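Local coordinates for protein agmatine N-acetyltransferase (Drosophila melanogaster, PDB 7CIW) that transfers an acetyl group from acetyl-CoA to agmatine, and probably also acylates arylalkylamines such as dopamine and serotonin, at residues Ser163-Ser168 against Val209-Leu214; Val75-Lys80 against Leu126-Leu131. The protein carries 1 engineered substitution. All coordinates share one frame; numbering follows the deposited sequence.

Interaction 1: Ser163-Ser168 against Val209-Leu214. With COA (coenzyme A), chain B; G0R (N-(4-carbamimidamidobutyl)ethanamide), chain C.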
ATOM      1  N   SER A 163       3.744   0.106  -8.937  1.00 12.44           N
ATOM      2  CA  SER A 163       4.244   1.185  -8.088  1.00 11.87           C
ATOM      3  C   SER A 163       3.840   0.934  -6.643  1.00 12.55           C
ATOM      4  O   SER A 163       2.866   0.233  -6.367  1.00 12.67           O
ATOM      5  CB  SER A 163       3.732   2.556  -8.538  1.00 13.09           C
ATOM      6  OG  SER A 163       2.307   2.593  -8.569  1.00 15.88           O
ATOM      7  N   VAL A 164       4.598   1.525  -5.713  1.00 11.19           N
ATOM      8  CA  VAL A 164       4.310   1.344  -4.292  1.00 11.30           C
ATOM      9  C   VAL A 164       4.924   2.497  -3.500  1.00 13.96           C
ATOM     10  O   VAL A 164       6.071   2.885  -3.750  1.00 14.57           O
ATOM     11  CB  VAL A 164       4.815  -0.035  -3.807  1.00 11.75           C
ATOM     12  CG1 VAL A 164       6.336  -0.194  -4.057  1.00 12.89           C
ATOM     13  CG2 VAL A 164       4.471  -0.263  -2.332  1.00 13.25           C
ATOM     14  N   ASP A 165       4.151   3.091  -2.581  1.00 11.95           N
ATOM     15  CA  ASP A 165       4.656   4.151  -1.703  1.00 12.17           C
ATOM     16  C   ASP A 165       5.156   3.512  -0.417  1.00 13.84           C
ATOM     17  O   ASP A 165       4.372   3.201   0.480  1.00 14.42           O
ATOM     18  CB  ASP A 165       3.574   5.181  -1.384  1.00 12.27           C
ATOM     19  CG  ASP A 165       2.998   5.846  -2.620  1.00 16.11           C
ATOM     20  OD1 ASP A 165       3.756   6.092  -3.581  1.00 16.67           O
ATOM     21  OD2 ASP A 165       1.779   6.134  -2.621  1.00 17.38           O
ATOM     22  N   CYS A 166       6.470   3.354  -0.298  1.00 13.48           N
ATOM     23  CA  CYS A 166       7.051   2.769   0.906  1.00 14.18           C
ATOM     24  C   CYS A 166       7.150   3.845   1.979  1.00 11.78           C
ATOM     25  O   CYS A 166       8.134   4.582   2.085  1.00 15.14           O
ATOM     26  CB  CYS A 166       8.400   2.140   0.595  1.00 11.70           C
ATOM     27  SG  CYS A 166       8.287   0.735  -0.546  1.00 15.58           S
ATOM     28  N   THR A 167       6.083   3.957   2.761  1.00 13.33           N
ATOM     29  CA  THR A 167       6.084   4.829   3.922  1.00 12.39           C
ATOM     30  C   THR A 167       6.995   4.294   5.021  1.00 14.74           C
ATOM     31  O   THR A 167       7.418   5.061   5.892  1.00 14.89           O
ATOM     32  CB  THR A 167       4.650   4.978   4.428  1.00 11.77           C
ATOM     33  OG1 THR A 167       4.135   3.684   4.750  1.00 13.39           O
ATOM     34  CG2 THR A 167       3.771   5.590   3.340  1.00 13.06           C
ATOM     35  N   SER A 168       7.318   3.006   4.974  1.00 14.47           N
ATOM     36  CA  SER A 168       8.149   2.318   5.951  1.00 13.04           C
ATOM     37  C   SER A 168       9.480   1.943   5.311  1.00 15.14           C
ATOM     38  O   SER A 168       9.507   1.450   4.179  1.00 14.85           O
ATOM     39  CB  SER A 168       7.434   1.055   6.442  1.00 16.31           C
ATOM     40  OG  SER A 168       8.337   0.141   7.034  1.00 16.28           O
ATOM     41  N   VAL A 209       8.514   9.043   2.857  1.00 13.76           N
ATOM     42  CA  VAL A 209       7.822   8.105   1.982  1.00 12.87           C
ATOM     43  C   VAL A 209       8.631   8.012   0.695  1.00 15.73           C
ATOM     44  O   VAL A 209       8.919   9.026   0.042  1.00 12.84           O
ATOM     45  CB  VAL A 209       6.355   8.513   1.728  1.00 14.59           C
ATOM     46  CG1 VAL A 209       6.225   9.982   1.344  1.00 16.49           C
ATOM     47  CG2 VAL A 209       5.687   7.587   0.677  1.00 13.44           C
ATOM     48  N   GLN A 210       9.036   6.798   0.352  1.00 14.95           N
ATOM     49  CA  GLN A 210       9.870   6.534  -0.814  1.00 13.39           C
ATOM     50  C   GLN A 210       9.054   5.722  -1.807  1.00 13.92           C
ATOM     51  O   GLN A 210       8.661   4.592  -1.503  1.00 14.37           O
ATOM     52  CB  GLN A 210      11.127   5.771  -0.416  1.00 15.04           C
ATOM     53  CG  GLN A 210      12.008   6.518   0.559  1.00 15.29           C
ATOM     54  CD  GLN A 210      13.178   5.685   0.971  1.00 17.76           C
ATOM     55  OE1 GLN A 210      14.202   5.687   0.300  1.00 22.05           O
ATOM     56  NE2 GLN A 210      13.029   4.939   2.058  1.00 19.23           N
ATOM     57  N   THR A 211       8.814   6.288  -2.986  1.00 13.54           N
ATOM     58  CA  THR A 211       8.015   5.608  -3.996  1.00 11.61           C
ATOM     59  C   THR A 211       8.920   4.834  -4.942  1.00 14.90           C
ATOM     60  O   THR A 211       9.876   5.391  -5.488  1.00 14.03           O
ATOM     61  CB  THR A 211       7.168   6.611  -4.769  1.00 14.55           C
ATOM     62  OG1 THR A 211       6.292   7.266  -3.848  1.00 16.03           O
ATOM     63  CG2 THR A 211       6.320   5.902  -5.828  1.00 14.75           C
ATOM     64  N   PHE A 212       8.605   3.553  -5.130  1.00 11.68           N
ATOM     65  CA  PHE A 212       9.362   2.657  -5.992  1.00 11.97           C
ATOM     66  C   PHE A 212       8.459   2.121  -7.097  1.00 14.37           C
ATOM     67  O   PHE A 212       7.243   1.981  -6.913  1.00 13.15           O
ATOM     68  CB  PHE A 212       9.923   1.472  -5.208  1.00 12.34           C
ATOM     69  CG  PHE A 212      11.034   1.817  -4.255  1.00 13.19           C
ATOM     70  CD1 PHE A 212      10.765   2.339  -2.992  1.00 13.02           C
ATOM     71  CD2 PHE A 212      12.348   1.561  -4.605  1.00 14.60           C
ATOM     72  CE1 PHE A 212      11.797   2.618  -2.112  1.00 14.26           C
ATOM     73  CE2 PHE A 212      13.381   1.842  -3.735  1.00 15.40           C
ATOM     74  CZ  PHE A 212      13.108   2.375  -2.488  1.00 15.48           C
ATOM     75  N   VAL A 213       9.067   1.804  -8.241  1.00 12.11           N
ATOM     76  CA  VAL A 213       8.363   1.154  -9.338  1.00 12.81           C
ATOM     77  C   VAL A 213       9.143  -0.064  -9.808  1.00 14.11           C
ATOM     78  O   VAL A 213      10.360  -0.171  -9.641  1.00 13.83           O
ATOM     79  CB  VAL A 213       8.108   2.098 -10.533  1.00 15.49           C
ATOM     80  CG1 VAL A 213       7.343   3.324 -10.086  1.00 13.02           C
ATOM     81  CG2 VAL A 213       9.425   2.495 -11.182  1.00 13.71           C
ATOM     82  N   LEU A 214       8.404  -0.990 -10.417  1.00 12.75           N
ATOM     83  CA  LEU A 214       8.972  -2.155 -11.077  1.00 11.86           C
ATOM     84  C   LEU A 214       8.420  -2.217 -12.488  1.00 14.13           C
ATOM     85  O   LEU A 214       7.202  -2.179 -12.679  1.00 15.49           O
ATOM     86  CB  LEU A 214       8.628  -3.441 -10.324  1.00 14.33           C
ATOM     87  CG  LEU A 214       9.179  -4.719 -10.967  1.00 15.10           C
ATOM     88  CD1 LEU A 214      10.691  -4.825 -10.728  1.00 18.95           C
ATOM     89  CD2 LEU A 214       8.438  -5.946 -10.438  1.00 17.00           C
TER
HETATM   90  N1A COA B 301      10.283  -3.931  12.373  1.00 25.29           N
HETATM   91  C2A COA B 301      11.547  -4.350  12.658  1.00 23.60           C
HETATM   92  N3A COA B 301      12.219  -5.178  11.789  1.00 25.01           N
HETATM   93  C4A COA B 301      11.634  -5.583  10.650  1.00 21.94           C
HETATM   94  C5A COA B 301      10.387  -5.171  10.376  1.00 23.63           C
HETATM   95  C6A COA B 301       9.720  -4.336  11.249  1.00 25.19           C
HETATM   96  N6A COA B 301       8.377  -3.635  11.378  1.00 22.72           N
HETATM   97  N7A COA B 301       9.995  -5.694   9.187  1.00 20.88           N
HETATM   98  C8A COA B 301      11.000  -6.443   8.713  1.00 21.59           C
HETATM   99  N9A COA B 301      12.001  -6.365   9.603  1.00 21.46           N
HETATM  100  C1B COA B 301      13.217  -6.926   9.695  1.00 20.79           C
HETATM  101  C2B COA B 301      12.996  -8.459   9.714  1.00 21.80           C
HETATM  102  O2B COA B 301      12.672  -8.961  11.069  1.00 23.79           O
HETATM  103  C3B COA B 301      14.111  -8.988   9.171  1.00 21.57           C
HETATM  104  O3B COA B 301      15.281  -8.956  10.033  1.00 22.77           O
HETATM  105  P3B COA B 301      15.733 -10.215  11.022  1.00 22.31           P
HETATM  106  O7A COA B 301      15.316 -11.540  10.413  1.00 23.51           O
HETATM  107  O8A COA B 301      17.239 -10.138  11.295  1.00 19.95           O
HETATM  108  O9A COA B 301      14.981  -9.985  12.325  1.00 25.52           O
HETATM  109  C4B COA B 301      14.510  -7.924   7.998  1.00 20.36           C
HETATM  110  O4B COA B 301      14.018  -6.746   8.359  1.00 23.36           O
HETATM  111  C5B COA B 301      14.010  -8.363   6.643  1.00 21.70           C
HETATM  112  O5B COA B 301      12.681  -8.841   6.808  1.00 22.22           O
HETATM  113  P1A COA B 301      11.632  -8.931   5.504  1.00 22.80           P
HETATM  114  O1A COA B 301      12.110  -8.135   4.286  1.00 23.12           O
HETATM  115  O2A COA B 301      11.357 -10.394   5.189  1.00 27.60           O
HETATM  116  O3A COA B 301      10.274  -8.192   6.048  1.00 20.27           O
HETATM  117  P2A COA B 301       8.735  -8.762   5.969  1.00 19.51           P
HETATM  118  O4A COA B 301       8.574  -9.946   6.876  1.00 19.04           O
HETATM  119  O5A COA B 301       8.371  -9.043   4.530  1.00 19.11           O
HETATM  120  O6A COA B 301       7.916  -7.472   6.580  1.00 18.44           O
HETATM  121  CBP COA B 301       6.748  -5.501   6.245  1.00 16.63           C
HETATM  122  CCP COA B 301       8.018  -6.249   5.929  1.00 17.85           C
HETATM  123  CDP COA B 301       5.578  -6.214   5.486  1.00 16.59           C
HETATM  124  CEP COA B 301       6.865  -4.044   5.771  1.00 17.22           C
HETATM  125  CAP COA B 301       6.557  -5.511   7.760  1.00 17.57           C
HETATM  126  OAP COA B 301       7.572  -4.732   8.346  1.00 19.46           O
HETATM  127  C9P COA B 301       5.202  -4.943   8.226  1.00 17.36           C
HETATM  128  O9P COA B 301       4.184  -5.561   8.154  1.00 15.30           O
HETATM  129  N8P COA B 301       5.188  -3.617   8.810  1.00 17.44           N
HETATM  130  C7P COA B 301       3.952  -3.015   9.342  1.00 16.89           C
HETATM  131  C6P COA B 301       2.969  -2.430   8.239  1.00 14.99           C
HETATM  132  C5P COA B 301       3.809  -1.572   7.327  1.00 16.66           C
HETATM  133  O5P COA B 301       4.491  -0.672   7.741  1.00 16.22           O
HETATM  134  N4P COA B 301       3.730  -1.912   5.876  1.00 15.21           N
HETATM  135  C3P COA B 301       4.497  -1.243   4.838  1.00 18.72           C
HETATM  136  C2P COA B 301       4.088   0.215   4.628  1.00 19.13           C
HETATM  137  S1P COA B 301       5.052   0.633   3.143  1.00 17.41           S
HETATM  138  C10 G0R C 302      -3.817   3.845   4.517  1.00 18.54           C
HETATM  139  N12 G0R C 302      -3.740   4.236   5.919  1.00 19.86           N
HETATM  140  C1  G0R C 302       2.328  -0.585   0.676  1.00 14.72           C
HETATM  141  C2  G0R C 302       1.830   0.307   1.811  1.00 13.75           C
HETATM  142  C5  G0R C 302       1.398   2.635   2.699  1.00 15.56           C
HETATM  143  C6  G0R C 302       0.018   3.207   2.365  1.00 17.97           C
HETATM  144  C7  G0R C 302      -0.420   4.303   3.343  1.00 19.89           C
HETATM  145  C8  G0R C 302      -1.467   3.889   4.386  1.00 23.36           C
HETATM  146  N4  G0R C 302       1.864   1.746   1.647  1.00 13.38           N
HETATM  147  N9  G0R C 302      -2.783   3.692   3.821  1.00 27.87           N
HETATM  148  N11 G0R C 302      -5.102   3.620   3.902  1.00 25.82           N
HETATM  149  O3  G0R C 302       1.408  -0.177   2.809  1.00 15.81           O
HETATM  150  O   HOH W   1      10.486   4.738   3.577  1.00 20.06           O
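Asp165 and Thr211 lie side by side in a non-hydrogen-bonded antiparallel pair of the GNAT sheet, where strand 161-166 meets strand 208-215. Thr211 OG1 donates to Asp165 OD1 over 2.8 Å, reaching the carboxylate from its anti side and 32° out of its plane. The methyl belongs to the same contact, with Thr211 CG2 3.4 Å from Asp165 OD1. A valine in place of Thr211 would probably leave Asp165 OD1 without this donor and the carboxylate less firmly fixed in rotation. Beside this pair, Val209 CG2 fits between Asp165 CB and Thr167 CG2, 3.8 Å from each. Val110 of helix 99-114 touches both Asp165 and Thr211. On the reverse face, Cys166 SG approaches Phe212 CD1 to 3.8 Å, an oblique sulfur-aromatic contact permitted by SG standing beside its own backbone N (chi1 -64°). Ala172 and Val175 of helix 169-177 pack against the same phenylalanine. Paired backbone bonds link Val164 with Phe212 and Cys166 with Gln210; Cys166 is also the centre of an inverse gamma turn, closed by a weak bond from Thr167 N to Asp165 O. This turn lies at the ligands: Asp165 O accepts a weak bond from N4 of the acetylated agmatine, and Thr167 OG1, held by Glu34, lies 3.5 Å from coenzyme A C2P. One water donates to Cys166 O (2.8 Å) and accepts from Gln210 NE2.

Interaction 2: Val75-Lys80 against Leu126-Leu131. With G0R (N-(4-carbamimidamidobutyl)ethanamide), chain C; COA (coenzyme A), chain B.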
ATOM      1  N   VAL A  75      -1.591  -8.299   1.018  1.00 12.20           N
ATOM      2  CA  VAL A  75      -1.261  -7.198   0.118  1.00 12.83           C
ATOM      3  C   VAL A  75      -2.537  -6.735  -0.573  1.00 12.12           C
ATOM      4  O   VAL A  75      -3.390  -7.546  -0.948  1.00 13.03           O
ATOM      5  CB  VAL A  75      -0.159  -7.613  -0.890  1.00 10.32           C
ATOM      6  CG1 VAL A  75      -0.637  -8.756  -1.816  1.00 11.62           C
ATOM      7  CG2 VAL A  75       0.368  -6.395  -1.683  1.00 11.14           C
ATOM      8  N   VAL A  76      -2.701  -5.423  -0.674  1.00 11.51           N
ATOM      9  CA  VAL A  76      -3.856  -4.819  -1.323  1.00 10.04           C
ATOM     10  C   VAL A  76      -3.320  -3.968  -2.458  1.00 13.01           C
ATOM     11  O   VAL A  76      -2.466  -3.105  -2.234  1.00 12.89           O
ATOM     12  CB  VAL A  76      -4.683  -3.973  -0.340  1.00 14.26           C
ATOM     13  CG1 VAL A  76      -5.766  -3.195  -1.081  1.00 15.17           C
ATOM     14  CG2 VAL A  76      -5.293  -4.851   0.739  1.00 17.67           C
ATOM     15  N   ALA A  77      -3.795  -4.221  -3.673  1.00 13.17           N
ATOM     16  CA  ALA A  77      -3.326  -3.478  -4.835  1.00 13.34           C
ATOM     17  C   ALA A  77      -4.518  -3.155  -5.722  1.00 12.70           C
ATOM     18  O   ALA A  77      -5.556  -3.819  -5.668  1.00 12.13           O
ATOM     19  CB  ALA A  77      -2.267  -4.264  -5.616  1.00 14.29           C
ATOM     20  N   GLY A  78      -4.373  -2.109  -6.531  1.00 13.37           N
ATOM     21  CA  GLY A  78      -5.396  -1.769  -7.492  1.00 12.19           C
ATOM     22  C   GLY A  78      -4.872  -0.913  -8.624  1.00 13.01           C
ATOM     23  O   GLY A  78      -3.775  -0.355  -8.555  1.00 13.35           O
ATOM     24  N   PRO A  79      -5.666  -0.778  -9.684  1.00 13.42           N
ATOM     25  CA  PRO A  79      -5.214  -0.060 -10.878  1.00 13.53           C
ATOM     26  C   PRO A  79      -5.275   1.449 -10.729  1.00 14.45           C
ATOM     27  O   PRO A  79      -6.071   1.999  -9.962  1.00 14.94           O
ATOM     28  CB  PRO A  79      -6.210  -0.525 -11.947  1.00 14.91           C
ATOM     29  CG  PRO A  79      -7.489  -0.661 -11.152  1.00 15.28           C
ATOM     30  CD  PRO A  79      -7.064  -1.236  -9.816  1.00 16.44           C
ATOM     31  N   LYS A  80      -4.427   2.124 -11.507  1.00 14.98           N
ATOM     32  CA  LYS A  80      -4.543   3.568 -11.663  1.00 16.31           C
ATOM     33  C   LYS A  80      -4.107   3.953 -13.068  1.00 16.78           C
ATOM     34  O   LYS A  80      -3.369   3.224 -13.737  1.00 15.67           O
ATOM     35  CB  LYS A  80      -3.728   4.326 -10.602  1.00 18.67           C
ATOM     36  CG  LYS A  80      -2.228   4.206 -10.730  1.00 16.60           C
ATOM     37  CD  LYS A  80      -1.541   4.912  -9.543  1.00 17.42           C
ATOM     38  CE  LYS A  80      -0.029   4.942  -9.726  1.00 16.45           C
ATOM     39  NZ  LYS A  80       0.649   5.554  -8.538  1.00 16.50           N
ATOM     40  N   LEU A 126      -0.258  -0.845 -11.834  1.00 12.81           N
ATOM     41  CA  LEU A 126      -0.830  -1.549 -10.691  1.00 12.24           C
ATOM     42  C   LEU A 126      -0.164  -1.019  -9.429  1.00 12.76           C
ATOM     43  O   LEU A 126       1.039  -1.203  -9.234  1.00 15.00           O
ATOM     44  CB  LEU A 126      -0.635  -3.060 -10.823  1.00 12.84           C
ATOM     45  CG  LEU A 126      -1.325  -3.941  -9.788  1.00 15.83           C
ATOM     46  CD1 LEU A 126      -2.802  -3.614  -9.676  1.00 14.36           C
ATOM     47  CD2 LEU A 126      -1.158  -5.400 -10.180  1.00 15.65           C
ATOM     48  N   HIS A 127      -0.939  -0.363  -8.577  1.00 12.01           N
ATOM     49  CA  HIS A 127      -0.395   0.279  -7.389  1.00 10.85           C
ATOM     50  C   HIS A 127      -0.662  -0.557  -6.147  1.00 14.51           C
ATOM     51  O   HIS A 127      -1.801  -0.963  -5.902  1.00 14.52           O
ATOM     52  CB  HIS A 127      -1.010   1.666  -7.224  1.00 14.72           C
ATOM     53  CG  HIS A 127      -0.382   2.473  -6.136  1.00 13.96           C
ATOM     54  ND1 HIS A 127       0.807   3.146  -6.304  1.00 16.59           N
ATOM     55  CD2 HIS A 127      -0.760   2.687  -4.850  1.00 14.57           C
ATOM     56  CE1 HIS A 127       1.127   3.757  -5.176  1.00 16.94           C
ATOM     57  NE2 HIS A 127       0.199   3.491  -4.277  1.00 15.97           N
ATOM     58  N   VAL A 128       0.375  -0.780  -5.343  1.00 10.76           N
ATOM     59  CA  VAL A 128       0.236  -1.525  -4.091  1.00  9.83           C
ATOM     60  C   VAL A 128      -0.145  -0.543  -2.986  1.00 11.80           C
ATOM     61  O   VAL A 128       0.654   0.317  -2.602  1.00 12.69           O
ATOM     62  CB  VAL A 128       1.517  -2.287  -3.744  1.00 11.15           C
ATOM     63  CG1 VAL A 128       1.395  -2.953  -2.374  1.00 12.88           C
ATOM     64  CG2 VAL A 128       1.811  -3.313  -4.836  1.00 14.82           C
ATOM     65  N   HIS A 129      -1.386  -0.662  -2.487  1.00 11.21           N
ATOM     66  CA  HIS A 129      -1.925   0.235  -1.473  1.00 12.22           C
ATOM     67  C   HIS A 129      -1.614  -0.191  -0.044  1.00 14.02           C
ATOM     68  O   HIS A 129      -1.606   0.663   0.848  1.00 12.60           O
ATOM     69  CB  HIS A 129      -3.449   0.359  -1.635  1.00 11.52           C
ATOM     70  CG  HIS A 129      -3.859   1.053  -2.893  1.00 11.59           C
ATOM     71  ND1 HIS A 129      -3.636   2.396  -3.103  1.00 14.37           N
ATOM     72  CD2 HIS A 129      -4.459   0.590  -4.017  1.00 14.40           C
ATOM     73  CE1 HIS A 129      -4.093   2.732  -4.296  1.00 18.20           C
ATOM     74  NE2 HIS A 129      -4.582   1.652  -4.878  1.00 13.56           N
ATOM     75  N   ALA A 130      -1.366  -1.474   0.201  1.00 11.34           N
ATOM     76  CA  ALA A 130      -1.079  -1.912   1.564  1.00 12.09           C
ATOM     77  C   ALA A 130      -0.325  -3.230   1.529  1.00 12.11           C
ATOM     78  O   ALA A 130      -0.595  -4.074   0.678  1.00 12.40           O
ATOM     79  CB  ALA A 130      -2.374  -2.070   2.368  1.00 12.54           C
ATOM     80  N   LEU A 131       0.644  -3.372   2.431  1.00 11.44           N
ATOM     81  CA  LEU A 131       1.418  -4.602   2.599  1.00 10.96           C
ATOM     82  C   LEU A 131       1.701  -4.774   4.080  1.00 12.02           C
ATOM     83  O   LEU A 131       2.280  -3.876   4.693  1.00 13.44           O
ATOM     84  CB  LEU A 131       2.723  -4.525   1.809  1.00 12.50           C
ATOM     85  CG  LEU A 131       3.577  -5.784   1.893  1.00 11.33           C
ATOM     86  CD1 LEU A 131       2.933  -6.905   1.106  1.00 12.45           C
ATOM     87  CD2 LEU A 131       4.977  -5.477   1.371  1.00 14.05           C
TER
HETATM   88  C10 G0R C 302      -3.817   3.845   4.517  1.00 18.54           C
HETATM   89  N12 G0R C 302      -3.740   4.236   5.919  1.00 19.86           N
HETATM   90  C1  G0R C 302       2.328  -0.585   0.676  1.00 14.72           C
HETATM   91  C2  G0R C 302       1.830   0.307   1.811  1.00 13.75           C
HETATM   92  C5  G0R C 302       1.398   2.635   2.699  1.00 15.56           C
HETATM   93  C6  G0R C 302       0.018   3.207   2.365  1.00 17.97           C
HETATM   94  C7  G0R C 302      -0.420   4.303   3.343  1.00 19.89           C
HETATM   95  C8  G0R C 302      -1.467   3.889   4.386  1.00 23.36           C
HETATM   96  N4  G0R C 302       1.864   1.746   1.647  1.00 13.38           N
HETATM   97  N9  G0R C 302      -2.783   3.692   3.821  1.00 27.87           N
HETATM   98  N11 G0R C 302      -5.102   3.620   3.902  1.00 25.82           N
HETATM   99  O3  G0R C 302       1.408  -0.177   2.809  1.00 15.81           O
HETATM  100  N1A COA B 301      10.283  -3.931  12.373  1.00 25.29           N
HETATM  101  C2A COA B 301      11.547  -4.350  12.658  1.00 23.60           C
HETATM  102  N3A COA B 301      12.219  -5.178  11.789  1.00 25.01           N
HETATM  103  C4A COA B 301      11.634  -5.583  10.650  1.00 21.94           C
HETATM  104  C5A COA B 301      10.387  -5.171  10.376  1.00 23.63           C
HETATM  105  C6A COA B 301       9.720  -4.336  11.249  1.00 25.19           C
HETATM  106  N6A COA B 301       8.377  -3.635  11.378  1.00 22.72           N
HETATM  107  N7A COA B 301       9.995  -5.694   9.187  1.00 20.88           N
HETATM  108  C8A COA B 301      11.000  -6.443   8.713  1.00 21.59           C
HETATM  109  N9A COA B 301      12.001  -6.365   9.603  1.00 21.46           N
HETATM  110  C1B COA B 301      13.217  -6.926   9.695  1.00 20.79           C
HETATM  111  C2B COA B 301      12.996  -8.459   9.714  1.00 21.80           C
HETATM  112  O2B COA B 301      12.672  -8.961  11.069  1.00 23.79           O
HETATM  113  C3B COA B 301      14.111  -8.988   9.171  1.00 21.57           C
HETATM  114  O3B COA B 301      15.281  -8.956  10.033  1.00 22.77           O
HETATM  115  P3B COA B 301      15.733 -10.215  11.022  1.00 22.31           P
HETATM  116  O7A COA B 301      15.316 -11.540  10.413  1.00 23.51           O
HETATM  117  O8A COA B 301      17.239 -10.138  11.295  1.00 19.95           O
HETATM  118  O9A COA B 301      14.981  -9.985  12.325  1.00 25.52           O
HETATM  119  C4B COA B 301      14.510  -7.924   7.998  1.00 20.36           C
HETATM  120  O4B COA B 301      14.018  -6.746   8.359  1.00 23.36           O
HETATM  121  C5B COA B 301      14.010  -8.363   6.643  1.00 21.70           C
HETATM  122  O5B COA B 301      12.681  -8.841   6.808  1.00 22.22           O
HETATM  123  P1A COA B 301      11.632  -8.931   5.504  1.00 22.80           P
HETATM  124  O1A COA B 301      12.110  -8.135   4.286  1.00 23.12           O
HETATM  125  O2A COA B 301      11.357 -10.394   5.189  1.00 27.60           O
HETATM  126  O3A COA B 301      10.274  -8.192   6.048  1.00 20.27           O
HETATM  127  P2A COA B 301       8.735  -8.762   5.969  1.00 19.51           P
HETATM  128  O4A COA B 301       8.574  -9.946   6.876  1.00 19.04           O
HETATM  129  O5A COA B 301       8.371  -9.043   4.530  1.00 19.11           O
HETATM  130  O6A COA B 301       7.916  -7.472   6.580  1.00 18.44           O
HETATM  131  CBP COA B 301       6.748  -5.501   6.245  1.00 16.63           C
HETATM  132  CCP COA B 301       8.018  -6.249   5.929  1.00 17.85           C
HETATM  133  CDP COA B 301       5.578  -6.214   5.486  1.00 16.59           C
HETATM  134  CEP COA B 301       6.865  -4.044   5.771  1.00 17.22           C
HETATM  135  CAP COA B 301       6.557  -5.511   7.760  1.00 17.57           C
HETATM  136  OAP COA B 301       7.572  -4.732   8.346  1.00 19.46           O
HETATM  137  C9P COA B 301       5.202  -4.943   8.226  1.00 17.36           C
HETATM  138  O9P COA B 301       4.184  -5.561   8.154  1.00 15.30           O
HETATM  139  N8P COA B 301       5.188  -3.617   8.810  1.00 17.44           N
HETATM  140  C7P COA B 301       3.952  -3.015   9.342  1.00 16.89           C
HETATM  141  C6P COA B 301       2.969  -2.430   8.239  1.00 14.99           C
HETATM  142  C5P COA B 301       3.809  -1.572   7.327  1.00 16.66           C
HETATM  143  O5P COA B 301       4.491  -0.672   7.741  1.00 16.22           O
HETATM  144  N4P COA B 301       3.730  -1.912   5.876  1.00 15.21           N
HETATM  145  C3P COA B 301       4.497  -1.243   4.838  1.00 18.72           C
HETATM  146  C2P COA B 301       4.088   0.215   4.628  1.00 19.13           C
HETATM  147  S1P COA B 301       5.052   0.633   3.143  1.00 17.41           S
HETATM  148  O   HOH W   2      -5.799   2.469  -7.263  1.00 25.15           O
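Val76 faces both His129 and Ala130 across an antiparallel pair whose strand axes approach to 4.4 Å at 153°, and this two-against-one register is a classic beta bulge. The evidence is the forked bond at Val76 O: His129 N donates to it over 2.7 Å, and Ala130 N reaches it over 3.1 Å in the carbonyl plane, on a lone pair. Val76 N completes the bulge by donating to Ala130 O, and regular pairing follows between Gly78 and His127, N to O in both directions. On one face Val75 packs against two residues of the partner strand: its CG2 meets Val128 CG1 at 3.7 Å, the two side chains crossing at about a right angle. With CG anti to the backbone N (chi1 -178°), Leu131 sends CD1 back to within 3.7 Å of Val75 CB. Helix 142-156 closes over this face through Leu146, Met147 and Val150. On the other face Val76 CB and Ala130 CB touch at 4.0 Å, beneath Leu53. The His129 ring turns its CD2 edge to Ala77 C, has His127 CD2 over one face, offset toward the rim, and Phe52 set edge-to-face against it; a water in its plane joins His129 NE2 to Pro79 O. Farther along, extended Lys80 crosses His127 obliquely; its NZ forms a salt bridge with Glu111, while the hydrogen-bond partner of His127 ND1 is Ser163 OG. Leu131 O, just past the bulge, accepts coenzyme A N4P at 2.7 Å. A bulge in this strand, followed by backbone that grips the pantetheine, is a hallmark of the GNAT fold.

Overall arrangement
Interactions 1 and 2, with centres about 11 Å apart, occupy one sheet in which strands 125-133 and 161-166 are parallel neighbours. Ser163 is the joint between them: its O probably accepts from Val128 N at 2.9 Å, and the bond between Ser163 OG and His127 ND1, at 2.8 Å, ties the two contacts. Farther toward the ligands, Asp165 OD2 packs 3.5 Å from His127 NE2. For the acetylated agmatine, interaction 2 adds a weak bond from Leu131 N to the acetyl O3, complementing the one made by interaction 1. Coenzyme A S1P stands 3.5 Å from the acetyl carbon C2 of that product, consistent with acetyl transfer at the gap where strands 125-133 and 161-166 part, as in other GNAT enzymes.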